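Local structure of UDP-L-Rhamnose Synthase (Acanthamoeba polyphaga mimivirus, 7JID) at residues Trp14-Glu28 with Leu195-Arg207. The protein is a UDP-L-rhamnose synthase, probably an NADP(H)-dependent epimerase-reductase that forms UDP-L-rhamnose in the last steps of the pathway. Sequence-based numbering, arbitrary orientation.
With NAP (NADP nicotinamide-adenine-dinucleotide phosphate), chain D.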
# COMPACT_ATOMS: atom_id res chain seq x y z
N TRP A 14 11.33 -12.91 -15.72
CA TRP A 14 10.79 -13.80 -16.77
C TRP A 14 10.14 -12.97 -17.88
O TRP A 14 10.52 -13.13 -19.06
CB TRP A 14 9.85 -14.81 -16.12
CG TRP A 14 9.14 -15.72 -17.06
CD1 TRP A 14 9.70 -16.53 -17.99
CD2 TRP A 14 7.73 -15.95 -17.09
NE1 TRP A 14 8.72 -17.24 -18.64
CE2 TRP A 14 7.50 -16.90 -18.10
CE3 TRP A 14 6.64 -15.42 -16.39
CZ2 TRP A 14 6.22 -17.35 -18.42
CZ3 TRP A 14 5.37 -15.86 -16.69
CH2 TRP A 14 5.17 -16.83 -17.68
N ILE A 15 9.11 -12.19 -17.55
CA ILE A 15 8.38 -11.39 -18.56
C ILE A 15 9.28 -10.28 -19.09
O ILE A 15 9.26 -10.06 -20.28
CB ILE A 15 7.03 -10.91 -18.05
CG1 ILE A 15 6.20 -12.12 -17.60
CG2 ILE A 15 6.35 -10.05 -19.08
CD1 ILE A 15 4.81 -11.75 -17.11
N GLY A 16 9.98 -9.56 -18.22
CA GLY A 16 10.79 -8.43 -18.71
C GLY A 16 11.85 -8.87 -19.69
O GLY A 16 12.05 -8.13 -20.68
N SER A 17 12.49 -10.00 -19.46
CA SER A 17 13.48 -10.61 -20.40
C SER A 17 12.80 -10.86 -21.74
O SER A 17 13.38 -10.56 -22.79
CB SER A 17 14.06 -11.91 -19.88
OG SER A 17 14.91 -11.70 -18.78
N MET A 18 11.58 -11.40 -21.73
CA MET A 18 10.86 -11.78 -22.98
C MET A 18 10.52 -10.53 -23.78
O MET A 18 10.72 -10.52 -25.00
CB MET A 18 9.56 -12.52 -22.68
CG MET A 18 9.73 -14.00 -22.79
SD MET A 18 8.10 -14.73 -22.74
CE MET A 18 7.68 -14.37 -21.04
N VAL A 19 10.00 -9.52 -23.09
CA VAL A 19 9.63 -8.25 -23.76
C VAL A 19 10.90 -7.61 -24.31
O VAL A 19 10.86 -7.13 -25.44
CB VAL A 19 8.90 -7.31 -22.79
CG1 VAL A 19 8.63 -5.95 -23.40
CG2 VAL A 19 7.58 -7.92 -22.33
N SER A 20 11.94 -7.51 -23.49
CA SER A 20 13.26 -6.94 -23.87
C SER A 20 13.69 -7.54 -25.21
O SER A 20 14.00 -6.75 -26.16
CB SER A 20 14.28 -7.17 -22.79
OG SER A 20 15.51 -6.56 -23.11
N LYS A 21 13.70 -8.88 -25.29
CA LYS A 21 14.14 -9.65 -26.49
C LYS A 21 13.33 -9.24 -27.72
O LYS A 21 13.94 -9.04 -28.79
CB LYS A 21 13.99 -11.15 -26.29
CG LYS A 21 15.31 -11.87 -26.05
CD LYS A 21 15.28 -12.82 -24.87
CE LYS A 21 16.66 -13.09 -24.31
NZ LYS A 21 16.60 -13.36 -22.86
N ILE A 22 12.01 -9.12 -27.58
CA ILE A 22 11.11 -8.74 -28.70
C ILE A 22 11.37 -7.28 -29.10
O ILE A 22 11.35 -7.01 -30.29
CB ILE A 22 9.63 -8.99 -28.34
CG1 ILE A 22 9.40 -10.50 -28.22
CG2 ILE A 22 8.71 -8.33 -29.36
CD1 ILE A 22 8.18 -10.88 -27.42
N LEU A 23 11.57 -6.36 -28.15
CA LEU A 23 11.82 -4.94 -28.47
C LEU A 23 13.10 -4.85 -29.32
O LEU A 23 13.13 -4.02 -30.27
CB LEU A 23 11.94 -4.13 -27.17
CG LEU A 23 10.60 -3.69 -26.54
CD1 LEU A 23 10.85 -3.08 -25.17
CD2 LEU A 23 9.83 -2.71 -27.39
N GLU A 24 14.09 -5.69 -29.01
CA GLU A 24 15.43 -5.68 -29.63
C GLU A 24 15.35 -6.28 -31.03
O GLU A 24 15.95 -5.69 -31.96
CB GLU A 24 16.44 -6.36 -28.71
CG GLU A 24 16.88 -5.43 -27.60
CD GLU A 24 18.07 -5.88 -26.79
OE1 GLU A 24 18.20 -7.10 -26.57
OE2 GLU A 24 18.85 -5.01 -26.36
N GLN A 25 14.57 -7.36 -31.21
CA GLN A 25 14.31 -7.96 -32.55
C GLN A 25 13.57 -6.95 -33.44
O GLN A 25 13.79 -6.96 -34.66
CB GLN A 25 13.59 -9.31 -32.39
CG GLN A 25 12.14 -9.33 -32.85
CD GLN A 25 11.44 -10.63 -32.54
OE1 GLN A 25 11.98 -11.53 -31.90
NE2 GLN A 25 10.20 -10.74 -33.00
N GLN A 26 12.72 -6.10 -32.86
CA GLN A 26 11.96 -5.05 -33.59
C GLN A 26 12.84 -3.84 -33.92
O GLN A 26 12.31 -2.88 -34.50
CB GLN A 26 10.74 -4.61 -32.77
CG GLN A 26 9.66 -5.67 -32.66
CD GLN A 26 8.38 -5.09 -32.10
OE1 GLN A 26 8.31 -3.92 -31.76
NE2 GLN A 26 7.38 -5.93 -31.92
N GLY A 27 14.12 -3.84 -33.53
CA GLY A 27 15.07 -2.76 -33.84
C GLY A 27 15.02 -1.62 -32.82
O GLY A 27 15.52 -0.52 -33.13
N GLU A 28 14.42 -1.84 -31.65
CA GLU A 28 14.37 -0.79 -30.60
C GLU A 28 15.62 -0.86 -29.73
O GLU A 28 16.25 -1.93 -29.64
CB GLU A 28 13.11 -0.90 -29.73
CG GLU A 28 11.82 -0.90 -30.52
CD GLU A 28 11.43 0.39 -31.22
OE1 GLU A 28 11.54 1.46 -30.63
OE2 GLU A 28 10.89 0.29 -32.34
N LEU A 195 1.30 -15.18 -23.34
CA LEU A 195 2.27 -14.07 -23.50
C LEU A 195 2.82 -14.08 -24.93
O LEU A 195 3.06 -13.00 -25.44
CB LEU A 195 3.39 -14.21 -22.46
CG LEU A 195 3.01 -13.85 -21.03
CD1 LEU A 195 4.17 -14.12 -20.10
CD2 LEU A 195 2.54 -12.41 -20.91
N ASP A 196 2.99 -15.24 -25.56
CA ASP A 196 3.50 -15.27 -26.95
C ASP A 196 2.59 -14.45 -27.86
O ASP A 196 3.08 -13.75 -28.73
CB ASP A 196 3.69 -16.70 -27.45
CG ASP A 196 4.55 -17.51 -26.54
OD1 ASP A 196 5.77 -17.62 -26.82
OD2 ASP A 196 4.03 -18.06 -25.54
N GLN A 197 1.28 -14.49 -27.63
CA GLN A 197 0.27 -13.79 -28.43
C GLN A 197 0.12 -12.34 -28.00
O GLN A 197 -0.16 -11.47 -28.87
CB GLN A 197 -1.04 -14.58 -28.35
CG GLN A 197 -0.93 -15.89 -29.09
CD GLN A 197 -2.06 -16.85 -28.79
OE1 GLN A 197 -3.09 -16.43 -28.27
NE2 GLN A 197 -1.84 -18.12 -29.11
N MET A 198 0.25 -12.04 -26.71
CA MET A 198 -0.22 -10.73 -26.23
C MET A 198 0.96 -9.79 -25.94
O MET A 198 0.71 -8.61 -25.84
CB MET A 198 -1.17 -10.92 -25.05
CG MET A 198 -2.36 -11.78 -25.45
SD MET A 198 -3.74 -11.73 -24.27
CE MET A 198 -4.31 -10.05 -24.56
N ILE A 199 2.20 -10.29 -25.88
CA ILE A 199 3.36 -9.37 -25.68
C ILE A 199 3.42 -8.41 -26.88
O ILE A 199 3.51 -7.21 -26.66
CB ILE A 199 4.67 -10.12 -25.39
CG1 ILE A 199 4.72 -10.53 -23.92
CG2 ILE A 199 5.87 -9.24 -25.75
CD1 ILE A 199 5.87 -11.41 -23.56
N PRO A 200 3.29 -8.89 -28.14
CA PRO A 200 3.29 -7.95 -29.26
C PRO A 200 2.22 -6.87 -29.17
O PRO A 200 2.46 -5.75 -29.59
CB PRO A 200 3.02 -8.87 -30.45
CG PRO A 200 3.64 -10.19 -30.03
CD PRO A 200 3.26 -10.28 -28.56
N VAL A 201 1.04 -7.22 -28.67
CA VAL A 201 -0.06 -6.25 -28.48
C VAL A 201 0.39 -5.23 -27.43
O VAL A 201 0.16 -4.02 -27.65
CB VAL A 201 -1.32 -7.01 -28.08
CG1 VAL A 201 -2.41 -6.10 -27.63
CG2 VAL A 201 -1.84 -7.92 -29.20
N MET A 202 0.99 -5.69 -26.34
CA MET A 202 1.38 -4.79 -25.23
C MET A 202 2.40 -3.79 -25.79
O MET A 202 2.27 -2.59 -25.52
CB MET A 202 1.99 -5.56 -24.06
CG MET A 202 2.73 -4.65 -23.12
SD MET A 202 3.27 -5.49 -21.67
CE MET A 202 4.50 -6.54 -22.37
N ILE A 203 3.38 -4.29 -26.55
CA ILE A 203 4.43 -3.43 -27.16
C ILE A 203 3.75 -2.42 -28.10
O ILE A 203 4.17 -1.25 -28.12
CB ILE A 203 5.50 -4.27 -27.88
CG1 ILE A 203 6.36 -5.00 -26.87
CG2 ILE A 203 6.35 -3.38 -28.79
CD1 ILE A 203 7.34 -5.97 -27.41
N ASP A 204 2.78 -2.88 -28.91
CA ASP A 204 2.06 -1.98 -29.85
C ASP A 204 1.40 -0.85 -29.06
O ASP A 204 1.47 0.32 -29.44
CB ASP A 204 1.09 -2.76 -30.73
CG ASP A 204 0.54 -1.92 -31.88
OD1 ASP A 204 1.39 -1.58 -32.77
OD2 ASP A 204 -0.66 -1.51 -31.83
N MET A 205 0.64 -1.18 -28.02
CA MET A 205 -0.03 -0.21 -27.14
C MET A 205 0.97 0.82 -26.55
O MET A 205 0.65 2.01 -26.59
CB MET A 205 -0.77 -0.96 -26.02
CG MET A 205 -1.98 -1.64 -26.53
SD MET A 205 -2.72 -2.67 -25.22
CE MET A 205 -3.92 -1.48 -24.63
N ALA A 206 2.14 0.38 -26.07
CA ALA A 206 3.20 1.23 -25.47
C ALA A 206 3.79 2.10 -26.61
O ALA A 206 3.86 3.33 -26.46
CB ALA A 206 4.26 0.40 -24.82
N ARG A 207 4.03 1.50 -27.77
CA ARG A 207 4.51 2.30 -28.95
C ARG A 207 3.50 3.42 -29.24
O ARG A 207 3.93 4.59 -29.56
CB ARG A 207 4.72 1.37 -30.14
CG ARG A 207 5.23 2.12 -31.37
CD ARG A 207 5.60 1.14 -32.43
NE ARG A 207 6.92 0.60 -32.18
CZ ARG A 207 7.21 -0.65 -31.89
NH1 ARG A 207 6.25 -1.55 -31.80
NH2 ARG A 207 8.46 -1.00 -31.74
PA NAP D . 9.91 -12.42 -12.06
O1A NAP D . 10.60 -13.38 -13.00
O2A NAP D . 10.05 -12.62 -10.59
O5B NAP D . 10.46 -11.01 -12.52
C5B NAP D . 10.31 -9.86 -11.68
C4B NAP D . 11.46 -8.87 -11.78
O4B NAP D . 11.18 -7.68 -11.05
C3B NAP D . 12.72 -9.51 -11.19
O3B NAP D . 13.71 -9.28 -12.22
C2B NAP D . 12.96 -8.67 -9.94
O2B NAP D . 14.33 -8.45 -9.81
C1B NAP D . 12.30 -7.33 -10.25
N9A NAP D . 11.91 -6.48 -9.15
C8A NAP D . 11.09 -6.77 -8.15
N7A NAP D . 10.93 -5.72 -7.34
C5A NAP D . 11.69 -4.73 -7.83
C6A NAP D . 11.97 -3.41 -7.42
N6A NAP D . 11.41 -2.96 -6.32
N1A NAP D . 12.85 -2.69 -8.20
C2A NAP D . 13.37 -3.23 -9.31
N3A NAP D . 13.18 -4.47 -9.77
C4A NAP D . 12.31 -5.23 -9.04
O3 NAP D . 8.32 -12.26 -12.28
PN NAP D . 7.53 -12.15 -13.70
O1N NAP D . 6.59 -13.34 -13.57
O2N NAP D . 8.34 -11.83 -14.88
O5D NAP D . 6.58 -10.93 -13.37
C5D NAP D . 6.72 -9.55 -13.65
C4D NAP D . 5.75 -8.78 -12.71
O4D NAP D . 4.85 -8.07 -13.51
C3D NAP D . 4.93 -9.77 -11.92
O3D NAP D . 4.15 -9.14 -10.83
C2D NAP D . 4.18 -10.28 -13.17
O2D NAP D . 2.98 -11.05 -13.01
C1D NAP D . 3.86 -9.02 -13.92
P2B NAP D . 15.12 -8.90 -8.51
O1X NAP D . 15.36 -10.35 -8.57
O2X NAP D . 16.41 -8.12 -8.81
O3X NAP D . 14.44 -8.48 -7.20
O HOH W 1 4.40 -5.08 -31.51
O HOH W 2 8.86 2.96 -32.63
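The Trp14 ring takes the methyl CD1 of Leu195 over one face. Leu195 CD1 lies 4.2 Å from the centroid of the Trp14 six-membered ring, a CH-pi contact. At the ring edge, in plane, lies O1N of the bound NADP. The other flat group, the Arg207 guanidinium, is met at its edge. Gln26 OE1 lies in its plane and accepts from both end nitrogens, Arg207 NH2 at 2.9 Å and Arg207 NH1 at 3.1 Å. The Arg207 NH2 bond runs nearly straight on from the amide C=O, at 163°. Arg207 NH2 also forms a salt bridge to Glu28 OE2 at 2.8 Å, approaching from above the carboxylate plane. A water, also in the guanidinium plane, accepts from Arg207 NE. These bonds fix the guanidinium rotation. Glu28 OE1 turns to Trp6 NE1 and Met4 N.

Helix 14-25 is the first helix of a Rossmann fold, following strand 5-9. Its N-terminal end meets the cofactor diphosphate: Trp14 N binds O1A, and Ile15 N binds O2N at 2.8 Å. Helix 195-207 leads to the edge strand 212-215. The two helices cross at -64°, and both pack on the parallel sheet, Leu23 against Trp6 and Ile8, Met202 against Leu160.

Between them the packing is tight. Ile22 CD1 presses on Ile199 CG2 at 3.3 Å. With chi1 at -67°, the other branch of Ile22, CG2, stands anti to the backbone N and meets Ile203 CD1 at 3.4 Å. Deeper in, the bent chain of Met202 crosses Val19 at about a right angle and brings Met202 CE to 3.4 Å from Val19 CG2. At the solvent side a water bridges Gln26 NE2 and the carbonyl oxygen of Pro200.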